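Long-range contact in protein CRS2 (Zea mays, PDB 1RYN), which is required for the splicing of group IIB introns in chloroplasts, acting in complexes with CAF1 or CAF2, and lacks peptidyl-tRNA hydrolase activity: residues 6-11 with 60-65. The protein carries 3 engineered substitutions. Numbering follows the deposited sequence.
Sequences WLIAGL and VLVVKP
Leu7 lies against Leu61 and Val63 on one face of a parallel strand pair, 6-10 beside 58-65, in the mixed central sheet of the peptidyl-tRNA hydrolase fold. Its branched chain is long enough to reach the neighbouring strand: CG, anti to the backbone N (chi1 -170°), lies 4.0 Å from both Leu61 CD1 and Val63 CG2. Cutting the side chain back to an alanine here is likely to open a gap beside Val63 and Leu61, leaving their methyls without this neighbour. Ala9 shares this face, its small CB 4.1 Å from Val63 CB, and helix 73-83 covers Leu61 and Val63. On the other face, branched Ile8 and Val62 suit extended backbone; Ile8 CB lies 3.9 Å from Val62 CG1, with helix 25-37 over Val62. Farther along, Leu11 CD2 reaches Pro65 CG; Leu11 lies near His23 and Asp95, which probably correspond to the catalytic pair of active hydrolases. At the polar edge, Ile8 bonds to the residues flanking its partner Val62, the mark of parallel pairing: its N-H meets Leu61 O almost straight (173°), and its O accepts Val63 N. Leu61 N binds Trp6 O, and Gly10 N reaches Val63 O at 3.1 Å. The buried Gly10 O, lacking a polar partner, faces Pro65 CD at 3.2 Å.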
ATOM      1  N   TRP A   6       1.245 -12.141  -7.841  1.00 29.78           N
ATOM      2  CA  TRP A   6       1.214 -10.731  -7.627  1.00 29.34           C
ATOM      3  C   TRP A   6       1.997 -10.442  -6.336  1.00 25.74           C
ATOM      4  O   TRP A   6       2.019 -11.228  -5.421  1.00 29.62           O
ATOM      5  CB  TRP A   6      -0.233 -10.254  -7.429  1.00 29.65           C
ATOM      6  CG  TRP A   6      -1.040  -9.934  -8.655  1.00 27.40           C
ATOM      7  CD1 TRP A   6      -1.600 -10.828  -9.488  1.00 29.02           C
ATOM      8  CD2 TRP A   6      -1.463  -8.625  -9.126  1.00 26.64           C
ATOM      9  NE1 TRP A   6      -2.306 -10.169 -10.476  1.00 27.59           N
ATOM     10  CE2 TRP A   6      -2.239  -8.827 -10.281  1.00 25.21           C
ATOM     11  CE3 TRP A   6      -1.254  -7.310  -8.681  1.00 26.52           C
ATOM     12  CZ2 TRP A   6      -2.827  -7.765 -10.976  1.00 22.20           C
ATOM     13  CZ3 TRP A   6      -1.809  -6.262  -9.396  1.00 26.68           C
ATOM     14  CH2 TRP A   6      -2.576  -6.496 -10.530  1.00 27.43           C
ATOM     15  N   LEU A   7       2.613  -9.293  -6.253  1.00 26.87           N
ATOM     16  CA  LEU A   7       3.326  -8.919  -5.051  1.00 32.11           C
ATOM     17  C   LEU A   7       2.550  -7.752  -4.439  1.00 34.22           C
ATOM     18  O   LEU A   7       2.500  -6.688  -5.040  1.00 35.38           O
ATOM     19  CB  LEU A   7       4.757  -8.456  -5.400  1.00 41.28           C
ATOM     20  CG  LEU A   7       5.703  -8.269  -4.202  1.00 50.03           C
ATOM     21  CD1 LEU A   7       5.574  -6.881  -3.571  1.00 42.43           C
ATOM     22  CD2 LEU A   7       5.469  -9.378  -3.185  1.00 56.35           C
ATOM     23  N   ILE A   8       1.917  -7.942  -3.284  1.00 23.28           N
ATOM     24  CA  ILE A   8       1.144  -6.875  -2.658  1.00 21.04           C
ATOM     25  C   ILE A   8       2.001  -6.362  -1.520  1.00 27.80           C
ATOM     26  O   ILE A   8       2.180  -7.065  -0.540  1.00 33.22           O
ATOM     27  CB  ILE A   8      -0.176  -7.402  -2.111  1.00 19.99           C
ATOM     28  CG1 ILE A   8      -1.078  -7.980  -3.220  1.00 31.14           C
ATOM     29  CG2 ILE A   8      -0.917  -6.279  -1.399  1.00 26.20           C
ATOM     30  CD1 ILE A   8      -0.528  -7.716  -4.614  1.00 35.51           C
ATOM     31  N   ALA A   9       2.559  -5.156  -1.651  1.00 30.19           N
ATOM     32  CA  ALA A   9       3.430  -4.616  -0.622  1.00 26.00           C
ATOM     33  C   ALA A   9       2.929  -3.322  -0.093  1.00 28.77           C
ATOM     34  O   ALA A   9       2.622  -2.462  -0.875  1.00 26.71           O
ATOM     35  CB  ALA A   9       4.739  -4.243  -1.284  1.00 28.79           C
ATOM     36  N   GLY A  10       2.894  -3.174   1.214  1.00 21.32           N
ATOM     37  CA  GLY A  10       2.445  -1.908   1.781  1.00 18.35           C
ATOM     38  C   GLY A  10       3.687  -1.316   2.400  1.00 30.20           C
ATOM     39  O   GLY A  10       4.537  -2.062   2.894  1.00 27.04           O
ATOM     40  N   LEU A  11       3.821  -0.009   2.351  1.00 24.68           N
ATOM     41  CA  LEU A  11       5.005   0.624   2.896  1.00 27.71           C
ATOM     42  C   LEU A  11       4.875   1.132   4.322  1.00 26.68           C
ATOM     43  O   LEU A  11       3.795   1.391   4.797  1.00 28.15           O
ATOM     44  CB  LEU A  11       5.510   1.727   1.947  1.00 29.93           C
ATOM     45  CG  LEU A  11       5.644   1.256   0.498  1.00 31.29           C
ATOM     46  CD1 LEU A  11       6.132   2.414  -0.373  1.00 32.97           C
ATOM     47  CD2 LEU A  11       6.653   0.103   0.400  1.00 35.90           C
ATOM     48  N   VAL A  60      -0.611 -14.883  -4.712  1.00 23.58           N
ATOM     49  CA  VAL A  60       0.006 -13.610  -4.350  1.00 25.44           C
ATOM     50  C   VAL A  60       0.958 -13.755  -3.199  1.00 27.36           C
ATOM     51  O   VAL A  60       0.950 -14.728  -2.490  1.00 27.55           O
ATOM     52  CB  VAL A  60      -1.045 -12.586  -3.901  1.00 32.46           C
ATOM     53  CG1 VAL A  60      -2.134 -12.406  -4.927  1.00 27.05           C
ATOM     54  CG2 VAL A  60      -1.697 -13.008  -2.590  1.00 33.97           C
ATOM     55  N   LEU A  61       1.763 -12.729  -3.015  1.00 30.02           N
ATOM     56  CA  LEU A  61       2.680 -12.598  -1.907  1.00 25.79           C
ATOM     57  C   LEU A  61       2.361 -11.215  -1.311  1.00 30.18           C
ATOM     58  O   LEU A  61       2.243 -10.214  -2.039  1.00 31.06           O
ATOM     59  CB  LEU A  61       4.207 -12.706  -2.227  1.00 30.61           C
ATOM     60  CG  LEU A  61       4.529 -12.517  -3.693  1.00 37.72           C
ATOM     61  CD1 LEU A  61       6.008 -12.249  -3.869  0.80 37.54           C
ATOM     62  CD2 LEU A  61       4.112 -13.752  -4.477  1.00 54.04           C
ATOM     63  N   VAL A  62       2.160 -11.181  -0.008  1.00 19.93           N
ATOM     64  CA  VAL A  62       1.890  -9.940   0.639  1.00 22.70           C
ATOM     65  C   VAL A  62       3.111  -9.699   1.482  1.00 30.85           C
ATOM     66  O   VAL A  62       3.649 -10.611   2.108  1.00 28.08           O
ATOM     67  CB  VAL A  62       0.566  -9.893   1.331  1.00 37.77           C
ATOM     68  CG1 VAL A  62      -0.495 -10.379   0.342  1.00 40.42           C
ATOM     69  CG2 VAL A  62       0.613 -10.810   2.528  1.00 44.43           C
ATOM     70  N   VAL A  63       3.541  -8.462   1.446  1.00 21.10           N
ATOM     71  CA  VAL A  63       4.751  -8.060   2.061  1.00 20.99           C
ATOM     72  C   VAL A  63       4.757  -6.758   2.806  1.00 20.01           C
ATOM     73  O   VAL A  63       4.071  -5.809   2.461  1.00 24.76           O
ATOM     74  CB  VAL A  63       5.539  -7.650   0.806  1.00 29.58           C
ATOM     75  CG1 VAL A  63       6.997  -7.383   1.083  1.00 34.85           C
ATOM     76  CG2 VAL A  63       5.345  -8.673  -0.279  1.00 36.67           C
ATOM     77  N   LYS A  64       5.619  -6.706   3.794  1.00 24.13           N
ATOM     78  CA  LYS A  64       5.813  -5.481   4.550  1.00 26.56           C
ATOM     79  C   LYS A  64       7.317  -5.310   4.636  1.00 30.78           C
ATOM     80  O   LYS A  64       7.963  -5.990   5.418  1.00 26.02           O
ATOM     81  CB  LYS A  64       5.228  -5.554   5.946  1.00 27.23           C
ATOM     82  CG  LYS A  64       3.764  -5.154   5.986  1.00 35.20           C
ATOM     83  CD  LYS A  64       2.977  -5.855   7.091  1.00 65.47           C
ATOM     84  CE  LYS A  64       3.690  -5.901   8.439  1.00 59.33           C
ATOM     85  NZ  LYS A  64       2.818  -5.556   9.579  1.00 45.51           N
ATOM     86  N   PRO A  65       7.898  -4.471   3.810  1.00 29.78           N
ATOM     87  CA  PRO A  65       9.359  -4.311   3.885  1.00 34.72           C
ATOM     88  C   PRO A  65       9.813  -3.918   5.312  1.00 40.34           C
ATOM     89  O   PRO A  65       9.117  -3.226   6.063  1.00 41.23           O
ATOM     90  CB  PRO A  65       9.760  -3.296   2.805  1.00 28.60           C
ATOM     91  CG  PRO A  65       8.541  -3.223   1.886  1.00 34.49           C
ATOM     92  CD  PRO A  65       7.331  -3.631   2.729  1.00 30.39           C
TER